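Long-range contacts in pyruvate formate-lyase 2 (Archaeoglobus fulgidus, PDB 2F3O), which is of unknown function but belongs to the glycyl radical enzymes and probably acts as a lyase through radical chemistry: residues Ile278-Tyr283 and Asn349-Met355; Ala272-Arg277 and Leu419-Gly425. All blocks are in the same frame, centred on the assembly; numbering follows the deposited sequence.

Interaction 1 (Ile278-Tyr283 and Asn349-Met355); sequences IDQYLY and NELTYLM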
loop_
_atom_site.group_PDB
_atom_site.type_symbol
_atom_site.label_atom_id
_atom_site.label_comp_id
_atom_site.label_asym_id
_atom_site.label_seq_id
_atom_site.Cartn_x
_atom_site.Cartn_y
_atom_site.Cartn_z
ATOM N N ILE A 278 -30.485 -10.696 17.184
ATOM C CA ILE A 278 -31.560 -11.495 16.632
ATOM C C ILE A 278 -32.932 -10.830 16.707
ATOM O O ILE A 278 -33.763 -11.039 15.832
ATOM C CB ILE A 278 -31.558 -12.882 17.307
ATOM C CG1 ILE A 278 -32.320 -13.915 16.489
ATOM C CG2 ILE A 278 -32.067 -12.797 18.730
ATOM C CD1 ILE A 278 -32.016 -15.341 16.891
ATOM N N ASP A 279 -33.155 -9.990 17.716
ATOM C CA ASP A 279 -34.431 -9.292 17.840
ATOM C C ASP A 279 -34.549 -8.148 16.839
ATOM O O ASP A 279 -35.652 -7.770 16.434
ATOM C CB ASP A 279 -34.672 -8.803 19.274
ATOM C CG ASP A 279 -33.666 -7.771 19.720
ATOM O OD1 ASP A 279 -32.458 -7.930 19.459
ATOM O OD2 ASP A 279 -34.087 -6.795 20.365
ATOM N N GLN A 280 -33.406 -7.618 16.424
ATOM C CA GLN A 280 -33.389 -6.514 15.495
ATOM C C GLN A 280 -33.646 -6.970 14.056
ATOM O O GLN A 280 -34.336 -6.292 13.286
ATOM C CB GLN A 280 -32.050 -5.798 15.599
ATOM C CG GLN A 280 -31.752 -5.350 16.977
ATOM C CD GLN A 280 -32.793 -4.382 17.499
ATOM O OE1 GLN A 280 -33.167 -3.420 16.820
ATOM N NE2 GLN A 280 -33.261 -4.622 18.720
ATOM N N TYR A 281 -33.095 -8.127 13.704
ATOM C CA TYR A 281 -33.077 -8.554 12.319
ATOM C C TYR A 281 -34.172 -9.571 11.937
ATOM O O TYR A 281 -34.403 -9.831 10.746
ATOM C CB TYR A 281 -31.668 -9.010 11.897
ATOM C CG TYR A 281 -31.133 -10.281 12.525
ATOM C CD1 TYR A 281 -31.762 -11.509 12.334
ATOM C CD2 TYR A 281 -29.954 -10.272 13.238
ATOM C CE1 TYR A 281 -31.263 -12.673 12.879
ATOM C CE2 TYR A 281 -29.438 -11.442 13.781
ATOM C CZ TYR A 281 -30.107 -12.637 13.597
ATOM O OH TYR A 281 -29.625 -13.806 14.126
ATOM N N LEU A 282 -34.821 -10.157 12.940
ATOM C CA LEU A 282 -35.987 -10.989 12.693
ATOM C C LEU A 282 -37.272 -10.155 12.700
ATOM O O LEU A 282 -38.317 -10.607 12.225
ATOM C CB LEU A 282 -36.076 -12.080 13.737
ATOM C CG LEU A 282 -35.740 -13.490 13.300
ATOM C CD1 LEU A 282 -34.821 -13.504 12.128
ATOM C CD2 LEU A 282 -35.150 -14.226 14.460
ATOM N N TYR A 283 -37.186 -8.940 13.237
ATOM C CA TYR A 283 -38.354 -8.067 13.349
ATOM C C TYR A 283 -39.041 -7.617 12.053
ATOM O O TYR A 283 -40.251 -7.474 12.052
ATOM C CB TYR A 283 -38.105 -6.880 14.301
ATOM C CG TYR A 283 -39.384 -6.135 14.694
ATOM C CD1 TYR A 283 -40.354 -6.728 15.501
ATOM C CD2 TYR A 283 -39.633 -4.858 14.229
ATOM C CE1 TYR A 283 -41.532 -6.048 15.845
ATOM C CE2 TYR A 283 -40.799 -4.175 14.558
ATOM C CZ TYR A 283 -41.746 -4.765 15.362
ATOM O OH TYR A 283 -42.891 -4.047 15.672
ATOM N N ASN A 349 -38.180 -3.707 20.364
ATOM C CA ASN A 349 -39.402 -3.904 19.591
ATOM C C ASN A 349 -40.173 -5.021 20.265
ATOM O O ASN A 349 -39.710 -5.542 21.272
ATOM C CB ASN A 349 -39.095 -4.262 18.131
ATOM C CG ASN A 349 -38.054 -5.371 17.999
ATOM O OD1 ASN A 349 -38.065 -6.353 18.740
ATOM N ND2 ASN A 349 -37.141 -5.205 17.057
ATOM N N GLU A 350 -41.305 -5.424 19.690
ATOM C CA GLU A 350 -42.169 -6.425 20.312
ATOM C C GLU A 350 -41.493 -7.793 20.349
ATOM O O GLU A 350 -41.834 -8.661 21.165
ATOM C CB GLU A 350 -43.496 -6.527 19.561
ATOM C CG GLU A 350 -44.666 -7.039 20.423
ATOM C CD GLU A 350 -45.674 -7.903 19.641
ATOM O OE1 GLU A 350 -46.027 -7.553 18.480
ATOM O OE2 GLU A 350 -46.114 -8.934 20.214
ATOM N N LEU A 351 -40.515 -7.978 19.472
ATOM C CA LEU A 351 -39.826 -9.240 19.388
ATOM C C LEU A 351 -38.792 -9.353 20.496
ATOM O O LEU A 351 -38.398 -10.457 20.863
ATOM C CB LEU A 351 -39.190 -9.372 18.019
ATOM C CG LEU A 351 -38.855 -10.755 17.496
ATOM C CD1 LEU A 351 -40.008 -11.730 17.666
ATOM C CD2 LEU A 351 -38.507 -10.588 16.059
ATOM N N THR A 352 -38.361 -8.210 21.027
ATOM C CA THR A 352 -37.441 -8.193 22.163
ATOM C C THR A 352 -38.129 -8.818 23.363
ATOM O O THR A 352 -37.572 -9.710 24.008
ATOM C CB THR A 352 -37.013 -6.769 22.550
ATOM O OG1 THR A 352 -36.552 -6.073 21.393
ATOM C CG2 THR A 352 -35.934 -6.800 23.591
ATOM N N TYR A 353 -39.357 -8.361 23.623
ATOM C CA TYR A 353 -40.173 -8.843 24.740
ATOM C C TYR A 353 -40.450 -10.336 24.638
ATOM O O TYR A 353 -40.331 -11.072 25.621
ATOM C CB TYR A 353 -41.501 -8.092 24.779
ATOM C CG TYR A 353 -41.406 -6.673 25.274
ATOM C CD1 TYR A 353 -41.377 -5.607 24.385
ATOM C CD2 TYR A 353 -41.367 -6.396 26.637
ATOM C CE1 TYR A 353 -41.301 -4.295 24.838
ATOM C CE2 TYR A 353 -41.285 -5.091 27.103
ATOM C CZ TYR A 353 -41.250 -4.042 26.202
ATOM O OH TYR A 353 -41.168 -2.738 26.667
ATOM N N LEU A 354 -40.822 -10.758 23.431
ATOM C CA LEU A 354 -41.070 -12.156 23.115
ATOM C C LEU A 354 -39.894 -13.012 23.497
ATOM O O LEU A 354 -40.052 -14.025 24.154
ATOM C CB LEU A 354 -41.317 -12.336 21.623
ATOM C CG LEU A 354 -42.759 -12.568 21.221
ATOM C CD1 LEU A 354 -42.774 -13.288 19.882
ATOM C CD2 LEU A 354 -43.474 -13.377 22.300
ATOM N N MET A 355 -38.709 -12.574 23.106
ATOM C CA MET A 355 -37.517 -13.337 23.358
ATOM C C MET A 355 -37.179 -13.464 24.837
ATOM O O MET A 355 -36.618 -14.468 25.252
ATOM C CB MET A 355 -36.365 -12.789 22.536
ATOM C CG MET A 355 -36.469 -13.241 21.114
ATOM S SD MET A 355 -35.489 -12.234 20.030
ATOM C CE MET A 355 -35.869 -12.940 18.438
#
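The phenol ring of Y283 and the carboxamide of N349 lie one on the other, their planes 13° apart, and the two side chains run antiparallel over one another. N349 CB sits over the centre of one ring face, 3.6 Å from the centroid, as a CH-pi contact, while the amide reaches back towards the inner end of the ring, where its ND2 comes within 3.4 Å of Y283 CB. L351 CB and the backbone N of E350 approach the same ring obliquely. Y283 carries its CG anti to the backbone N (chi1 -167°), which sends the ring out towards the start of the neighbouring helix.

Each end of the N349 amide has its own task. ND2 donates to D279 O (3.0 Å); the acceptor lies nearly in the amide plane, but the donor stands above the plane of the carbonyl. OD1 accepts weak bonds from the backbone N atoms of L351 and T352, and N349 N donates to T352 OG1 (3.1 Å). N349 and T352 thus form a capping box, a classic way to close a helix's first turn, here tied by the same amide to the facing segment.

D279 OD2, 2.8 Å from T352 OG1, accepts from G338 N. One turn on from T352, M355 reaches over with an extended chain: its SD is 3.6 Å from D279 CB, and I278 CG2 packs on it too. L282 CB meets L351 CD2 at 3.7 Å.

Helix 350-362 links the parallel strands 334-338 and 368-373 in a beta-alpha-beta crossover. I337 of the first strand touches D279, T352 and M355; helix 297-310 packs on I278 and M355, and helix 250-267 on L282 and L351.

Interaction 2 (Ala272-Arg277 and Leu419-Gly425); sequences AISMGR and LNYTTDG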
loop_
_atom_site.group_PDB
_atom_site.type_symbol
_atom_site.label_atom_id
_atom_site.label_comp_id
_atom_site.label_asym_id
_atom_site.label_seq_id
_atom_site.Cartn_x
_atom_site.Cartn_y
_atom_site.Cartn_z
ATOM N N ALA A 272 -18.958 -20.458 21.336
ATOM C CA ALA A 272 -19.395 -19.077 21.215
ATOM C C ALA A 272 -19.802 -18.607 19.841
ATOM O O ALA A 272 -19.744 -17.416 19.574
ATOM C CB ALA A 272 -18.397 -18.125 21.842
ATOM N N ILE A 273 -20.200 -19.529 18.972
ATOM C CA ILE A 273 -20.728 -19.142 17.678
ATOM C C ILE A 273 -22.123 -18.591 17.929
ATOM O O ILE A 273 -23.035 -19.334 18.258
ATOM C CB ILE A 273 -20.806 -20.341 16.739
ATOM C CG1 ILE A 273 -19.462 -21.039 16.673
ATOM C CG2 ILE A 273 -21.234 -19.915 15.357
ATOM C CD1 ILE A 273 -19.468 -22.232 15.769
ATOM N N SER A 274 -22.288 -17.284 17.789
ATOM C CA SER A 274 -23.478 -16.616 18.304
ATOM C C SER A 274 -24.347 -16.030 17.210
ATOM O O SER A 274 -23.941 -15.967 16.050
ATOM C CB SER A 274 -23.063 -15.536 19.291
ATOM O OG SER A 274 -22.231 -16.100 20.300
ATOM N N MET A 275 -25.551 -15.610 17.567
ATOM C CA MET A 275 -26.514 -15.200 16.556
ATOM C C MET A 275 -26.721 -13.691 16.458
ATOM O O MET A 275 -27.426 -13.212 15.571
ATOM C CB MET A 275 -27.845 -15.910 16.772
ATOM C CG MET A 275 -27.840 -17.353 16.310
ATOM S SD MET A 275 -29.218 -18.284 17.025
ATOM C CE MET A 275 -28.357 -19.194 18.316
ATOM N N GLY A 276 -26.114 -12.945 17.371
ATOM C CA GLY A 276 -26.116 -11.490 17.280
ATOM C C GLY A 276 -27.390 -10.812 17.700
ATOM O O GLY A 276 -28.123 -11.304 18.542
ATOM N N ARG A 277 -27.672 -9.671 17.104
ATOM C CA ARG A 277 -28.886 -8.942 17.457
ATOM C C ARG A 277 -30.120 -9.490 16.761
ATOM O O ARG A 277 -30.729 -8.824 15.922
ATOM C CB ARG A 277 -28.729 -7.465 17.169
ATOM C CG ARG A 277 -27.611 -6.844 17.940
ATOM C CD ARG A 277 -27.565 -5.369 17.677
ATOM N NE ARG A 277 -28.530 -4.673 18.505
ATOM C CZ ARG A 277 -28.642 -3.360 18.506
ATOM N NH1 ARG A 277 -27.842 -2.667 17.722
ATOM N NH2 ARG A 277 -29.524 -2.745 19.288
ATOM N N LEU A 419 -22.283 1.682 18.412
ATOM C CA LEU A 419 -23.704 1.725 18.770
ATOM C C LEU A 419 -24.415 0.423 18.409
ATOM O O LEU A 419 -25.187 -0.102 19.193
ATOM C CB LEU A 419 -24.412 2.893 18.079
ATOM C CG LEU A 419 -24.611 4.268 18.741
ATOM C CD1 LEU A 419 -24.484 4.229 20.281
ATOM C CD2 LEU A 419 -23.684 5.309 18.162
ATOM N N ASN A 420 -24.117 -0.131 17.241
ATOM C CA ASN A 420 -24.753 -1.364 16.788
ATOM C C ASN A 420 -23.971 -2.617 17.215
ATOM O O ASN A 420 -23.774 -3.542 16.427
ATOM C CB ASN A 420 -24.898 -1.305 15.256
ATOM C CG ASN A 420 -25.776 -2.407 14.686
ATOM O OD1 ASN A 420 -26.979 -2.471 14.961
ATOM N ND2 ASN A 420 -25.174 -3.272 13.856
ATOM N N TYR A 421 -23.505 -2.657 18.455
ATOM C CA TYR A 421 -22.640 -3.752 18.812
ATOM C C TYR A 421 -23.450 -4.978 19.139
ATOM O O TYR A 421 -24.649 -4.898 19.374
ATOM C CB TYR A 421 -21.703 -3.409 19.959
ATOM C CG TYR A 421 -22.335 -3.355 21.335
ATOM C CD1 TYR A 421 -22.286 -4.443 22.213
ATOM C CD2 TYR A 421 -22.967 -2.198 21.776
ATOM C CE1 TYR A 421 -22.858 -4.369 23.474
ATOM C CE2 TYR A 421 -23.539 -2.114 23.036
ATOM C CZ TYR A 421 -23.485 -3.194 23.871
ATOM O OH TYR A 421 -24.053 -3.063 25.110
ATOM N N THR A 422 -22.768 -6.114 19.146
ATOM C CA THR A 422 -23.344 -7.364 19.552
ATOM C C THR A 422 -22.495 -7.973 20.652
ATOM O O THR A 422 -21.402 -7.510 20.962
ATOM C CB THR A 422 -23.383 -8.350 18.394
ATOM O OG1 THR A 422 -24.071 -9.547 18.802
ATOM C CG2 THR A 422 -21.960 -8.679 17.947
ATOM N N THR A 423 -23.022 -9.022 21.255
ATOM C CA THR A 423 -22.270 -9.756 22.216
ATOM C C THR A 423 -22.066 -11.180 21.676
ATOM O O THR A 423 -22.758 -11.605 20.758
ATOM C CB THR A 423 -23.013 -9.759 23.564
ATOM O OG1 THR A 423 -24.218 -10.499 23.416
ATOM C CG2 THR A 423 -23.406 -8.338 24.000
ATOM N N ASP A 424 -21.092 -11.892 22.220
ATOM C CA ASP A 424 -20.933 -13.322 21.954
ATOM C C ASP A 424 -20.262 -13.993 23.166
ATOM O O ASP A 424 -19.573 -13.326 23.967
ATOM C CB ASP A 424 -20.103 -13.580 20.690
ATOM C CG ASP A 424 -18.683 -13.007 20.786
ATOM O OD1 ASP A 424 -18.520 -11.793 20.531
ATOM O OD2 ASP A 424 -17.738 -13.772 21.097
ATOM N N GLY A 425 -20.459 -15.303 23.287
ATOM C CA GLY A 425 -19.882 -16.057 24.391
ATOM C C GLY A 425 -20.494 -15.766 25.749
ATOM O O GLY A 425 -21.705 -15.831 25.905
HETATM O O HOH W 1 -25.105 -12.881 20.019
#
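R277 reaches L419-G425 along the carbonyl of Y421. Its CB hands the chain on to a CG turned anti to the carbonyl carbon (chi1 -60°), and CG lies 3.8 Å from Y421 O. CD comes nearer to that oxygen, at 3.4 Å. A bend at chi3 then carries the chain past it, and beyond NE the guanidinium is left tilted 46° from the N420 amide. NH1 gives N420 OD1 a weak bond (2.9 Å, 118° at the hydrogen), an oxygen that Y343 of the second subunit also binds through its OH. NH2 turns instead to C340 O and G338 O of the same chain.

The two segments run roughly antiparallel, yet no backbone hydrogen bond joins them: strand 421-424 pairs in an antiparallel hairpin with 428-431, whereas 273-274 pairs with 156-157. The hairpin probably corresponds to the cysteine loop of glycyl radical enzymes, which in relatives carries the thiyl-forming cysteine at its tip. One water bridges the two segments, accepting from G276 N and donating to T423 O, each at 2.8 Å. Nearby, T422 OG1, which donates to T423 O, lies beside G276 CA. S274 OG rests against D424 CB (3.3 Å) while donating to A272 O and accepting from A334 N, and A272 CB packs on G425 CA at 3.6 Å.

In the fold
The first segments of interactions 1 and 2 follow each other in residues 272-283, and along the chain interaction 1 is nested inside the loop that interaction 2 closes; their centres are about 14 Å apart. Y281 OH and M275 O, 2.7 Å from each other, probably join them by a hydrogen bond. Both are built against strand 334-338, whose far end serves both contacts. Y343 of the second subunit touches Q280, Y281, R277 and N420, so both border the subunit interface. The centre of interaction 2 lies about 11 Å from that of the chain, and the nearest atoms of G425 and a bound glycerol are about 4 Å apart, consistent with a place beside the active-site pocket.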